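Local coordinates for uncharacterized protein (Bacteroides ovatus, PDB 3P02), which is of unknown function, with an N-terminal beta-sandwich-like domain and a C-terminal domain built on a long, strongly curved antiparallel sheet, at residues T25-R30 with A35-N40; D64-L69 with K121-L126; L107-S112 with A147-I152; G159-S164 with V297-D302; L214-D219 with I267-I272. All blocks are in the same frame, centred on the assembly; numbering follows the deposited sequence. Where two conformers were deposited one is given.

Contact 1 (T25-R30 with A35-N40); sequences TDVHVR and AKYTYN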
# COMPACT_ATOMS: atom_id res chain seq x y z
N THR A 25 -7.25 -3.81 -8.07
CA THR A 25 -6.08 -4.64 -8.32
C THR A 25 -4.88 -3.92 -7.72
O THR A 25 -4.61 -2.78 -8.09
CB THR A 25 -5.88 -4.92 -9.81
OG1 THR A 25 -6.96 -5.74 -10.26
CG2 THR A 25 -4.55 -5.62 -10.10
N ASP A 26 -4.17 -4.59 -6.80
CA ASP A 26 -3.00 -3.97 -6.18
C ASP A 26 -1.81 -4.07 -7.09
O ASP A 26 -1.58 -5.10 -7.73
CB ASP A 26 -2.67 -4.66 -4.85
CG ASP A 26 -3.72 -4.48 -3.77
OD1 ASP A 26 -4.56 -3.54 -3.89
OD2 ASP A 26 -3.67 -5.24 -2.77
N VAL A 27 -1.05 -2.97 -7.16
CA VAL A 27 0.17 -2.87 -7.98
C VAL A 27 1.30 -2.63 -7.01
O VAL A 27 1.36 -1.57 -6.38
CB VAL A 27 0.03 -1.75 -9.05
CG1 VAL A 27 1.35 -1.58 -9.81
CG2 VAL A 27 -1.10 -2.07 -10.03
N HIS A 28 2.21 -3.60 -6.87
CA HIS A 28 3.27 -3.51 -5.88
C HIS A 28 4.46 -2.73 -6.43
O HIS A 28 5.08 -3.15 -7.40
CB HIS A 28 3.69 -4.92 -5.47
CG HIS A 28 2.57 -5.73 -4.93
ND1 HIS A 28 2.45 -7.08 -5.23
CD2 HIS A 28 1.52 -5.36 -4.15
CE1 HIS A 28 1.37 -7.49 -4.59
NE2 HIS A 28 0.77 -6.48 -3.95
N VAL A 29 4.77 -1.59 -5.79
CA VAL A 29 5.82 -0.70 -6.28
C VAL A 29 6.92 -0.51 -5.23
O VAL A 29 6.67 0.11 -4.19
CB VAL A 29 5.24 0.68 -6.74
CG1 VAL A 29 6.37 1.55 -7.34
CG2 VAL A 29 4.10 0.50 -7.78
N ARG A 30 8.15 -0.93 -5.56
CA ARG A 30 9.27 -0.71 -4.63
C ARG A 30 9.73 0.74 -4.62
O ARG A 30 9.99 1.30 -5.69
CB ARG A 30 10.48 -1.60 -4.95
CG ARG A 30 11.57 -1.39 -3.89
CD ARG A 30 12.77 -2.25 -4.10
NE ARG A 30 12.57 -3.61 -3.60
CZ ARG A 30 12.79 -4.02 -2.35
NH1 ARG A 30 13.03 -3.13 -1.39
NH2 ARG A 30 12.65 -5.29 -2.03
N ALA A 35 10.75 5.49 -6.97
CA ALA A 35 9.64 4.55 -6.82
C ALA A 35 8.98 4.35 -8.20
O ALA A 35 7.87 4.81 -8.46
CB ALA A 35 8.65 5.10 -5.80
N LYS A 36 9.73 3.70 -9.10
CA LYS A 36 9.28 3.46 -10.47
C LYS A 36 9.00 1.99 -10.75
O LYS A 36 9.77 1.10 -10.37
CB LYS A 36 10.33 3.95 -11.46
CG LYS A 36 10.47 5.46 -11.50
CD LYS A 36 11.40 5.86 -12.65
CE LYS A 36 11.66 7.35 -12.69
NZ LYS A 36 12.54 7.82 -11.58
N TYR A 37 7.89 1.73 -11.46
CA TYR A 37 7.48 0.39 -11.84
C TYR A 37 6.54 0.48 -13.04
O TYR A 37 5.61 1.31 -13.04
CB TYR A 37 6.79 -0.33 -10.68
CG TYR A 37 6.36 -1.75 -11.00
CD1 TYR A 37 7.30 -2.75 -11.25
CD2 TYR A 37 5.01 -2.09 -11.02
CE1 TYR A 37 6.90 -4.05 -11.55
CE2 TYR A 37 4.60 -3.40 -11.31
CZ TYR A 37 5.56 -4.38 -11.56
OH TYR A 37 5.18 -5.67 -11.88
N THR A 38 6.73 -0.39 -14.03
CA THR A 38 5.80 -0.51 -15.16
C THR A 38 4.92 -1.71 -14.89
O THR A 38 5.42 -2.83 -14.79
CB THR A 38 6.50 -0.61 -16.50
OG1 THR A 38 7.24 0.59 -16.70
CG2 THR A 38 5.48 -0.80 -17.66
N TYR A 39 3.63 -1.48 -14.77
CA TYR A 39 2.65 -2.53 -14.56
C TYR A 39 2.01 -2.88 -15.91
O TYR A 39 1.53 -1.98 -16.61
CB TYR A 39 1.60 -2.10 -13.56
CG TYR A 39 0.47 -3.09 -13.43
CD1 TYR A 39 0.64 -4.27 -12.69
CD2 TYR A 39 -0.78 -2.84 -13.98
CE1 TYR A 39 -0.41 -5.18 -12.55
CE2 TYR A 39 -1.82 -3.75 -13.85
CZ TYR A 39 -1.63 -4.93 -13.15
OH TYR A 39 -2.68 -5.81 -13.03
N ASN A 40 1.97 -4.18 -16.26
CA ASN A 40 1.37 -4.58 -17.54
C ASN A 40 -0.03 -5.08 -17.31
O ASN A 40 -0.22 -6.14 -16.73
CB ASN A 40 2.23 -5.66 -18.22
CG ASN A 40 3.57 -5.10 -18.55
OD1 ASN A 40 4.57 -5.34 -17.85
ND2 ASN A 40 3.56 -4.19 -19.48
O HOH W 1 11.42 0.80 -7.85

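Contact 2 (D64-L69 with K121-L126); sequences DTLDIL and KWALPL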
# COMPACT_ATOMS: atom_id res chain seq x y z
N ASP A 64 -16.02 8.56 -13.58
CA ASP A 64 -17.12 8.28 -12.63
C ASP A 64 -16.95 7.01 -11.76
O ASP A 64 -17.77 6.75 -10.87
CB ASP A 64 -18.44 8.11 -13.42
CG ASP A 64 -18.41 6.95 -14.42
OD1 ASP A 64 -17.31 6.38 -14.64
OD2 ASP A 64 -19.44 6.72 -15.09
N THR A 65 -15.91 6.20 -12.04
CA THR A 65 -15.74 4.92 -11.36
C THR A 65 -15.56 5.01 -9.87
O THR A 65 -16.23 4.27 -9.13
CB THR A 65 -14.51 4.19 -11.91
OG1 THR A 65 -14.61 4.13 -13.32
CG2 THR A 65 -14.34 2.79 -11.32
N LEU A 66 -14.65 5.87 -9.42
CA LEU A 66 -14.34 5.91 -8.00
C LEU A 66 -15.47 6.35 -7.15
O LEU A 66 -15.61 5.81 -6.04
CB LEU A 66 -13.12 6.79 -7.70
CG LEU A 66 -11.80 6.25 -8.22
CD1 LEU A 66 -10.67 7.18 -7.80
CD2 LEU A 66 -11.57 4.78 -7.77
N ASP A 67 -16.27 7.34 -7.60
CA ASP A 67 -17.37 7.79 -6.75
C ASP A 67 -18.34 6.64 -6.50
O ASP A 67 -18.85 6.51 -5.39
CB ASP A 67 -18.11 9.00 -7.34
CG ASP A 67 -17.29 10.29 -7.37
OD1 ASP A 67 -16.40 10.45 -6.50
OD2 ASP A 67 -17.55 11.14 -8.24
N ILE A 68 -18.59 5.80 -7.50
CA ILE A 68 -19.51 4.67 -7.37
C ILE A 68 -18.87 3.57 -6.50
O ILE A 68 -19.50 3.13 -5.53
CB ILE A 68 -19.91 4.16 -8.76
CG1 ILE A 68 -20.77 5.23 -9.44
CG2 ILE A 68 -20.66 2.82 -8.67
CD1 ILE A 68 -20.97 4.98 -10.99
N LEU A 69 -17.65 3.14 -6.84
CA LEU A 69 -16.95 2.11 -6.08
C LEU A 69 -16.86 2.52 -4.60
O LEU A 69 -17.16 1.72 -3.71
CB LEU A 69 -15.53 1.89 -6.67
CG LEU A 69 -14.62 0.92 -5.91
CD1 LEU A 69 -15.04 -0.53 -6.15
CD2 LEU A 69 -13.16 1.13 -6.30
N LYS A 121 -5.27 6.38 0.32
CA LYS A 121 -5.45 5.23 -0.59
C LYS A 121 -5.67 5.80 -1.98
O LYS A 121 -6.66 6.49 -2.19
CB LYS A 121 -6.67 4.36 -0.18
CG LYS A 121 -6.45 3.57 1.10
CD LYS A 121 -7.50 2.46 1.33
CE LYS A 121 -8.89 3.03 1.40
NZ LYS A 121 -9.86 2.11 2.07
N TRP A 122 -4.74 5.54 -2.90
CA TRP A 122 -4.84 6.09 -4.24
C TRP A 122 -5.32 5.05 -5.22
O TRP A 122 -4.98 3.87 -5.10
CB TRP A 122 -3.46 6.62 -4.68
CG TRP A 122 -2.91 7.65 -3.75
CD1 TRP A 122 -2.00 7.46 -2.75
CD2 TRP A 122 -3.28 9.04 -3.70
NE1 TRP A 122 -1.78 8.64 -2.07
CE2 TRP A 122 -2.55 9.63 -2.64
CE3 TRP A 122 -4.18 9.84 -4.44
CZ2 TRP A 122 -2.66 10.99 -2.32
CZ3 TRP A 122 -4.31 11.19 -4.11
CH2 TRP A 122 -3.56 11.75 -3.06
N ALA A 123 -6.04 5.48 -6.25
CA ALA A 123 -6.47 4.52 -7.25
C ALA A 123 -6.50 5.14 -8.62
O ALA A 123 -6.79 6.32 -8.78
CB ALA A 123 -7.85 3.95 -6.88
N LEU A 124 -6.25 4.31 -9.63
CA LEU A 124 -6.26 4.72 -11.03
C LEU A 124 -7.35 3.90 -11.77
O LEU A 124 -7.17 2.69 -12.00
CB LEU A 124 -4.86 4.51 -11.65
CG LEU A 124 -4.75 4.79 -13.15
CD1 LEU A 124 -5.12 6.26 -13.49
CD2 LEU A 124 -3.34 4.43 -13.67
N PRO A 125 -8.50 4.55 -12.06
CA PRO A 125 -9.60 3.84 -12.74
C PRO A 125 -9.47 3.99 -14.26
O PRO A 125 -9.40 5.10 -14.77
CB PRO A 125 -10.85 4.56 -12.17
CG PRO A 125 -10.40 6.00 -11.99
CD PRO A 125 -8.88 5.94 -11.72
N LEU A 126 -9.39 2.87 -14.98
CA LEU A 126 -9.15 2.90 -16.43
C LEU A 126 -10.18 2.15 -17.18
O LEU A 126 -10.48 1.02 -16.79
CB LEU A 126 -7.79 2.24 -16.75
CG LEU A 126 -6.59 2.77 -16.02
CD1 LEU A 126 -5.38 1.92 -16.33
CD2 LEU A 126 -6.32 4.19 -16.43

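Contact 3 (L107-S112 with A147-I152); sequences LPIEFS and AVLRPI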
# COMPACT_ATOMS: atom_id res chain seq x y z
N LEU A 107 -1.50 -3.27 -21.66
CA LEU A 107 -1.46 -1.84 -21.46
C LEU A 107 -0.36 -1.57 -20.45
O LEU A 107 -0.53 -1.91 -19.28
CB LEU A 107 -2.80 -1.25 -20.99
CG LEU A 107 -2.77 0.28 -20.69
CD1 LEU A 107 -2.43 1.08 -21.94
CD2 LEU A 107 -4.10 0.73 -20.13
N PRO A 108 0.80 -1.04 -20.88
CA PRO A 108 1.86 -0.77 -19.89
C PRO A 108 1.61 0.57 -19.20
O PRO A 108 1.49 1.61 -19.87
CB PRO A 108 3.15 -0.78 -20.71
CG PRO A 108 2.71 -0.58 -22.19
CD PRO A 108 1.19 -0.65 -22.25
N ILE A 109 1.51 0.53 -17.86
CA ILE A 109 1.31 1.74 -17.07
C ILE A 109 2.59 2.00 -16.29
O ILE A 109 2.93 1.20 -15.41
CB ILE A 109 0.09 1.66 -16.13
CG1 ILE A 109 -1.20 1.31 -16.93
CG2 ILE A 109 -0.08 2.98 -15.36
CD1 ILE A 109 -2.01 0.27 -16.39
N GLU A 110 3.26 3.12 -16.58
CA GLU A 110 4.48 3.47 -15.87
C GLU A 110 4.14 4.29 -14.65
O GLU A 110 3.62 5.40 -14.78
CB GLU A 110 5.44 4.25 -16.78
CG GLU A 110 6.01 3.37 -17.90
CD GLU A 110 7.03 4.02 -18.83
OE1 GLU A 110 7.28 5.24 -18.69
OE2 GLU A 110 7.58 3.30 -19.69
N PHE A 111 4.33 3.72 -13.47
CA PHE A 111 4.12 4.46 -12.23
C PHE A 111 5.42 5.13 -11.80
O PHE A 111 6.49 4.49 -11.87
CB PHE A 111 3.66 3.50 -11.13
CG PHE A 111 2.24 3.02 -11.35
CD1 PHE A 111 1.16 3.84 -11.02
CD2 PHE A 111 1.98 1.79 -11.94
CE1 PHE A 111 -0.15 3.39 -11.18
CE2 PHE A 111 0.67 1.36 -12.13
CZ PHE A 111 -0.39 2.17 -11.76
N SER A 112 5.33 6.39 -11.35
CA SER A 112 6.47 7.17 -10.84
C SER A 112 5.97 7.80 -9.56
O SER A 112 5.31 8.83 -9.59
CB SER A 112 6.90 8.21 -11.87
OG SER A 112 7.38 7.58 -13.04
N ALA A 147 -10.84 -1.32 -15.13
CA ALA A 147 -9.93 -1.83 -14.09
C ALA A 147 -9.58 -0.69 -13.13
O ALA A 147 -9.46 0.47 -13.56
CB ALA A 147 -8.66 -2.37 -14.75
N VAL A 148 -9.47 -0.99 -11.83
CA VAL A 148 -9.09 0.04 -10.87
C VAL A 148 -7.80 -0.42 -10.22
O VAL A 148 -7.79 -1.47 -9.56
CB VAL A 148 -10.17 0.33 -9.82
CG1 VAL A 148 -9.68 1.44 -8.87
CG2 VAL A 148 -11.48 0.74 -10.49
N LEU A 149 -6.71 0.34 -10.41
CA LEU A 149 -5.41 -0.07 -9.90
C LEU A 149 -5.03 0.73 -8.68
O LEU A 149 -5.11 1.96 -8.71
CB LEU A 149 -4.32 0.11 -10.97
CG LEU A 149 -4.63 -0.51 -12.35
CD1 LEU A 149 -3.47 -0.20 -13.29
CD2 LEU A 149 -4.80 -2.05 -12.22
N ARG A 150 -4.60 0.03 -7.61
CA ARG A 150 -4.19 0.65 -6.36
C ARG A 150 -2.69 0.46 -6.16
O ARG A 150 -2.27 -0.67 -5.92
CB ARG A 150 -4.94 0.01 -5.18
CG ARG A 150 -5.19 0.99 -4.05
CD ARG A 150 -5.00 0.39 -2.69
NE ARG A 150 -4.23 1.30 -1.84
CZ ARG A 150 -4.12 1.19 -0.52
NH1 ARG A 150 -4.76 0.21 0.12
NH2 ARG A 150 -3.39 2.04 0.16
N PRO A 151 -1.84 1.53 -6.24
CA PRO A 151 -0.41 1.30 -5.98
C PRO A 151 -0.15 1.03 -4.49
O PRO A 151 -0.70 1.72 -3.61
CB PRO A 151 0.28 2.59 -6.42
CG PRO A 151 -0.80 3.65 -6.38
CD PRO A 151 -2.13 2.95 -6.55
N ILE A 152 0.67 -0.00 -4.21
CA ILE A 152 1.08 -0.39 -2.86
C ILE A 152 2.58 -0.19 -2.80
O ILE A 152 3.31 -0.96 -3.41
CB ILE A 152 0.69 -1.87 -2.55
CG1 ILE A 152 -0.83 -2.11 -2.72
CG2 ILE A 152 1.17 -2.33 -1.15
CD1 ILE A 152 -1.74 -1.19 -1.82

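Contact 4 (G159-S164 with V297-D302); sequences GRFSGS and VSRDLD. With EDO (1,2-ethanediol), chain C.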
# COMPACT_ATOMS: atom_id res chain seq x y z
N GLY A 159 5.45 -2.51 5.74
CA GLY A 159 4.42 -3.53 5.75
C GLY A 159 3.83 -3.86 7.09
O GLY A 159 3.81 -3.03 8.00
N ARG A 160 3.34 -5.08 7.19
CA ARG A 160 2.56 -5.53 8.34
C ARG A 160 3.47 -6.08 9.43
O ARG A 160 3.88 -7.23 9.36
CB ARG A 160 1.50 -6.55 7.91
CG ARG A 160 0.53 -5.94 6.89
CD ARG A 160 -0.59 -6.91 6.49
NE ARG A 160 -0.07 -8.09 5.83
CZ ARG A 160 0.00 -9.31 6.36
NH1 ARG A 160 -0.37 -9.53 7.61
NH2 ARG A 160 0.47 -10.32 5.63
N PHE A 161 3.75 -5.27 10.46
CA PHE A 161 4.60 -5.73 11.55
C PHE A 161 3.76 -6.22 12.72
O PHE A 161 2.63 -5.77 12.90
CB PHE A 161 5.48 -4.56 12.09
CG PHE A 161 6.73 -4.32 11.28
CD1 PHE A 161 6.65 -4.02 9.92
CD2 PHE A 161 7.97 -4.38 11.88
CE1 PHE A 161 7.82 -3.83 9.17
CE2 PHE A 161 9.13 -4.14 11.14
CZ PHE A 161 9.04 -3.87 9.78
N SER A 162 4.33 -7.14 13.53
CA SER A 162 3.69 -7.55 14.78
C SER A 162 3.76 -6.36 15.74
O SER A 162 4.85 -5.80 15.96
CB SER A 162 4.39 -8.76 15.40
OG SER A 162 4.33 -9.88 14.54
N GLY A 163 2.63 -5.97 16.30
CA GLY A 163 2.60 -4.82 17.21
C GLY A 163 2.32 -5.13 18.66
O GLY A 163 2.22 -4.20 19.47
N SER A 164 2.13 -6.42 19.01
CA SER A 164 1.73 -6.79 20.38
C SER A 164 2.75 -6.42 21.47
O SER A 164 2.38 -6.39 22.64
CB SER A 164 1.40 -8.27 20.48
OG SER A 164 0.29 -8.58 19.65
N VAL A 297 8.97 -7.88 12.24
CA VAL A 297 8.39 -8.49 11.05
C VAL A 297 9.15 -9.78 10.77
O VAL A 297 10.38 -9.86 10.96
CB VAL A 297 8.32 -7.54 9.81
CG1 VAL A 297 9.70 -7.27 9.22
CG2 VAL A 297 7.36 -8.09 8.74
N SER A 298 8.41 -10.79 10.32
CA SER A 298 9.00 -12.06 9.93
C SER A 298 8.45 -12.36 8.52
O SER A 298 7.28 -12.70 8.37
CB SER A 298 8.63 -13.15 10.93
OG SER A 298 9.08 -14.42 10.51
N ARG A 299 9.27 -12.12 7.49
CA ARG A 299 8.85 -12.31 6.11
C ARG A 299 9.22 -13.68 5.60
O ARG A 299 10.32 -14.15 5.90
CB ARG A 299 9.52 -11.28 5.17
CG ARG A 299 9.57 -9.82 5.65
CD ARG A 299 9.97 -8.93 4.49
NE ARG A 299 10.19 -7.53 4.87
CZ ARG A 299 9.23 -6.63 5.10
NH1 ARG A 299 7.95 -6.99 5.08
NH2 ARG A 299 9.54 -5.38 5.44
N ASP A 300 8.34 -14.30 4.81
CA ASP A 300 8.57 -15.55 4.08
C ASP A 300 8.63 -15.15 2.63
O ASP A 300 7.67 -14.59 2.11
CB ASP A 300 7.44 -16.55 4.32
CG ASP A 300 7.44 -17.20 5.69
OD1 ASP A 300 8.34 -16.90 6.49
OD2 ASP A 300 6.52 -18.00 5.96
N LEU A 301 9.79 -15.34 2.02
CA LEU A 301 9.99 -14.90 0.65
C LEU A 301 10.40 -16.06 -0.22
O LEU A 301 11.39 -16.75 0.09
CB LEU A 301 11.09 -13.82 0.61
CG LEU A 301 10.83 -12.55 1.45
CD1 LEU A 301 12.14 -11.77 1.67
CD2 LEU A 301 9.75 -11.68 0.80
N ASP A 302 9.67 -16.25 -1.31
CA ASP A 302 10.04 -17.29 -2.25
C ASP A 302 11.09 -16.66 -3.14
O ASP A 302 10.76 -15.82 -3.99
CB ASP A 302 8.80 -17.79 -3.02
CG ASP A 302 9.08 -18.89 -4.02
OD1 ASP A 302 10.26 -19.02 -4.45
OD2 ASP A 302 8.10 -19.56 -4.45
C1 EDO C . 2.74 -9.55 11.55
O1 EDO C . 3.68 -9.45 10.48
C2 EDO C . 1.62 -10.48 11.15
O2 EDO C . 2.15 -11.75 10.73

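Contact 5 (L214-D219 with I267-I272); sequences LQFTGD and IVISDI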
# COMPACT_ATOMS: atom_id res chain seq x y z
N LEU A 214 9.81 6.74 11.44
CA LEU A 214 10.98 5.92 11.77
C LEU A 214 11.93 5.95 10.64
O LEU A 214 11.51 5.74 9.48
CB LEU A 214 10.59 4.44 12.05
CG LEU A 214 9.76 4.20 13.32
CD1 LEU A 214 9.10 2.80 13.29
CD2 LEU A 214 10.62 4.40 14.59
N GLN A 215 13.21 6.17 10.94
CA GLN A 215 14.25 6.14 9.92
C GLN A 215 15.22 5.03 10.25
O GLN A 215 15.73 4.98 11.36
CB GLN A 215 14.96 7.49 9.81
CG GLN A 215 16.07 7.52 8.76
CD GLN A 215 16.72 8.88 8.69
OE1 GLN A 215 16.16 9.88 9.14
NE2 GLN A 215 17.91 8.96 8.12
N PHE A 216 15.46 4.14 9.28
CA PHE A 216 16.40 3.03 9.43
C PHE A 216 17.75 3.49 8.89
O PHE A 216 17.91 3.58 7.67
CB PHE A 216 15.88 1.81 8.65
CG PHE A 216 14.61 1.24 9.23
CD1 PHE A 216 13.36 1.81 8.93
CD2 PHE A 216 14.65 0.17 10.11
CE1 PHE A 216 12.19 1.29 9.48
CE2 PHE A 216 13.47 -0.37 10.64
CZ PHE A 216 12.24 0.21 10.33
N THR A 217 18.69 3.80 9.77
CA THR A 217 20.00 4.27 9.28
C THR A 217 20.91 3.09 8.94
O THR A 217 20.69 1.97 9.40
CB THR A 217 20.71 5.16 10.36
OG1 THR A 217 21.37 4.30 11.32
CG2 THR A 217 19.75 6.17 11.05
N GLY A 218 22.00 3.39 8.26
CA GLY A 218 23.00 2.35 8.01
C GLY A 218 24.13 2.36 9.02
O GLY A 218 25.17 1.73 8.80
N ASP A 219 23.94 3.09 10.16
CA ASP A 219 24.97 3.22 11.19
C ASP A 219 24.82 2.24 12.34
O ASP A 219 23.77 2.20 12.99
CB ASP A 219 24.99 4.65 11.77
CG ASP A 219 25.36 5.77 10.81
OD1 ASP A 219 25.97 5.47 9.76
OD2 ASP A 219 25.02 6.93 11.11
N ILE A 267 13.11 -8.49 10.84
CA ILE A 267 13.49 -7.14 11.24
C ILE A 267 12.92 -6.97 12.61
O ILE A 267 11.71 -7.16 12.80
CB ILE A 267 13.06 -6.02 10.28
CG1 ILE A 267 13.63 -6.28 8.88
CG2 ILE A 267 13.56 -4.64 10.80
CD1 ILE A 267 13.05 -5.35 7.80
N VAL A 268 13.76 -6.63 13.59
CA VAL A 268 13.27 -6.44 14.94
C VAL A 268 13.67 -5.04 15.37
O VAL A 268 14.85 -4.70 15.32
CB VAL A 268 13.76 -7.52 15.94
CG1 VAL A 268 13.18 -7.26 17.33
CG2 VAL A 268 13.39 -8.93 15.46
N ILE A 269 12.68 -4.22 15.74
CA ILE A 269 12.88 -2.84 16.22
C ILE A 269 12.71 -2.85 17.73
O ILE A 269 11.71 -3.36 18.23
CB ILE A 269 11.87 -1.86 15.54
CG1 ILE A 269 11.94 -1.92 13.97
CG2 ILE A 269 12.03 -0.44 16.08
CD1 ILE A 269 10.73 -1.29 13.29
N SER A 270 13.65 -2.24 18.45
CA SER A 270 13.58 -2.18 19.90
C SER A 270 13.78 -0.77 20.41
O SER A 270 14.05 0.14 19.62
CB SER A 270 14.62 -3.11 20.54
OG SER A 270 14.48 -4.46 20.12
N ASP A 271 13.60 -0.57 21.72
CA ASP A 271 13.89 0.70 22.37
C ASP A 271 13.00 1.85 21.89
O ASP A 271 13.42 3.01 21.83
CB ASP A 271 15.39 1.08 22.23
CG ASP A 271 16.33 0.05 22.77
OD1 ASP A 271 16.03 -0.52 23.84
OD2 ASP A 271 17.30 -0.28 22.08
N ILE A 272 11.74 1.54 21.59
CA ILE A 272 10.73 2.58 21.33
C ILE A 272 10.16 2.97 22.69
O ILE A 272 9.77 2.10 23.46
CB ILE A 272 9.62 2.08 20.38
CG1 ILE A 272 10.23 1.66 19.02
CG2 ILE A 272 8.56 3.20 20.18
CD1 ILE A 272 9.18 0.88 18.09

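Contact 1 (T25-R30 with A35-N40)
Val-27 lays its CG2 methyl over one face of the Tyr-39 ring, CG2 3.8 Å from the ring centroid and only 10° off the ring normal, a CH-pi contact of near-central geometry. Its other methyl, CG1, stands anti to the backbone N (chi1 175°) and fills the angle between the two tyrosines, 3.8 Å from Tyr-39 CB and 3.9 Å from Tyr-37 CD2 at the edge of that second ring. One face of the Tyr-37 ring receives the carbonyl oxygen of His-28, offset toward the rim. Thr-25 crosses the phenol end of Tyr-39 at about a right angle, with CG2 3.5 Å from OH. Toward the loop that joins the segments, Val-29 CG1 rests on Tyr-37 CB at 3.9 Å. No direct hydrogen bond joins the segments; one water donates to Arg-30 O at 2.6 Å and to Lys-36 O, and Ala-35 CA makes a CA-H...O contact with Arg-30 O. The two strands run roughly antiparallel but belong to different sheets: 25-30 pairs in parallel with strand 146-154, whereas 36-45 pairs with strand 104-112. Phe-111 and Leu-149 continue the apolar layer between them, touching Val-27 and Tyr-39 respectively.

Contact 2 (D64-L69 with K121-L126)
Leu-66 leaves the first turn of helix 65-74 with its CB directed at strand 122-130 and meets Pro-125 and Ala-123 in succession. CG, placed beside the backbone N and anti to the carbonyl carbon (chi1 -68°), lies 4.0 Å from Pro-125 CG, where the leucine crosses the proline ring at about a right angle. Beyond this branch point the methyls pass on to Ala-123: CD2 comes to 3.9 Å from its CB, while CD1 lies 4.1 Å from its carbonyl O. One residue earlier, Thr-65 supports the other part of the proline, its CB being 3.7 Å from Pro-125 CB, with OG1 and CG2 both about 4.0 Å from that same proline carbon. The proline is thus flanked by two consecutive helix residues, Thr-65 at CB and Leu-66 at CG. The contact is buried and apolar, and no hydrogen bond crosses it. The axis of helix segment 65-69 passes 9.6 Å from that of strand segment 122-126 and runs at 116° to it, so the helix lies across the sheet. Strand 146-154 joins the same surface through Val-148, which touches both Thr-65 and Ala-123; Glu-84 and Leu-61 border it from strands 83-84 and 55-61.

Contact 3 (L107-S112 with A147-I152)
Leu-149 and Ile-109 reach toward each other tip to tip, and their terminal methyls form the tight part of this contact: the separation of the two CD1 atoms, 3.5 Å, is shorter than usual for carbons in van der Waals contact. The chi2 of Ile-109, 132°, is far from staggered, so the closeness of the methyls may partly reflect how its CD1 was modelled. Packing relaxes at Phe-111. The same Leu-149 CD1 lies 4.2 Å from Phe-111 CZ, near the ring plane and therefore at the edge, and the two side chains cross at about a right angle. One face of the ring is taken instead by CG2 of Ile-109, its neighbour on the same side of the strand, which sits 3.6 Å above the plane toward the rim. Pro-151 is looser still, its CG 4.8 Å from Phe-111 CE1. On the outer side of strand 104-112, Glu-110 extends into solvent, turned from the interface that Ile-109 and Phe-111 enter. The backbones are too far apart to pair, with CA atoms of Ile-109 and Leu-149 10.0 Å from each other; side chains alone bridge the gap. This is face-to-face packing of two sheets. Strand 104-112 is hydrogen-bonded to strand 36-45 in one, and strand 146-154 lies between 25-30 and 122-130 in the other, with Val-27, Leu-124 and Leu-126 closing round the same core.

Contact 4 (G159-S164 with V297-D302)
The Phe-161 ring carries Val-297 on one face, with CB 3.5 Å from the ring centroid and 4° off the normal, a CH-pi contact centred on the ring; Gly-159 C lies in the plane at the edge. The Arg-299 guanidinium has Val-297 CG1 over the centre of one face, while its NH2 approaches Phe-161 CE1 obliquely at 4.4 Å. Val-297 thus touches both flat groups. Its CG1 occupies the crowded position between backbone N and carbonyl carbon (chi1 71°), a rotation that brings this methyl to 3.5 Å from Phe-161 CZ and leaves CG2 3.6 Å from Arg-160 O. O1 of a 1,2-ethanediol, probably a crystallisation additive and also held by Lys-315 NZ, is modelled 2.5 Å from Arg-160 O, a hydrogen bond so short that its exact length is doubtful. The arginine ends are engaged by other residues: Arg-299 NH2 binds the carbonyls of Ser-158 and Glu-156, and Arg-160 forms a salt bridge with Glu-182. In this curled antiparallel sheet the first strand, 159-162, comes back against strand 287-302 around Val-297, five residues before that strand ends, and Phe-161 packs inside the curl on Val-297, Leu-295 and, from strand 262-278, Ile-269.

Contact 5 (L214-D219 with I267-I272)
A strongly curved antiparallel sheet makes up the C-terminal domain, and this contact lies on its inner, buried side, where strands 211-220 and 262-278, separated by two intervening strands, face one another across a hydrophobic core. Their short segments run at 114° to each other, with axes 11.0 Å apart, so side chains make the whole connection and no hydrogen bond crosses it. Phe-216 is the main contributor from the first strand. Its CG is anti to the carbonyl carbon (chi1 -67°), which carries the ring across the gap until its far edge meets Ile-269. CD1 of that isoleucine lies near the ring plane, 3.6 Å from Phe-216 CZ, and CG1 follows at 4.0 Å from Phe-216 CE2; the two side chains cross at about a right angle. Ile-267 comes to the ring obliquely, its CG2 4.3 Å from Phe-216 CE2. Phe-216 also stacks with the ring of Phe-157 and meets Tyr-249 edge-to-face, so the aromatic group is engaged well beyond these two strands. Leu-214, two residues earlier and on the same side of its strand, reaches Ile-269 more loosely, CD1 to CD1 at 4.4 Å. Where the chain turns its corner at Gly-218, the Thr-217 hydroxyl is hydrogen-bonded to Lys-229 O, and the same OG1 closes an ST turn by accepting a 3.1 Å hydrogen bond from Asp-219 N.

In the fold
Contacts 2, 3 and 5 are buried and apolar, whereas contact 1 is partly buried and includes a water bridge, and contact 4 sets the Arg-299 guanidinium against its buried apolar pair. Contacts 1 and 3 touch, their centres about 6 Å apart, and join the same two sheets: strands 36-45 and 104-112 on one side, 25-30 and 146-154 on the other. Contact 2 belongs to that second sheet as well, but brings a helix against it. Contacts 4 and 5 share the curved sheet of the C-terminal domain, where strands 262-278 and 287-302 are neighbours. Aromatic faces receive aliphatic groups in contacts 1 and 4; contacts 3 and 5 meet their phenylalanines at the edge, and contact 1 uses an edge too.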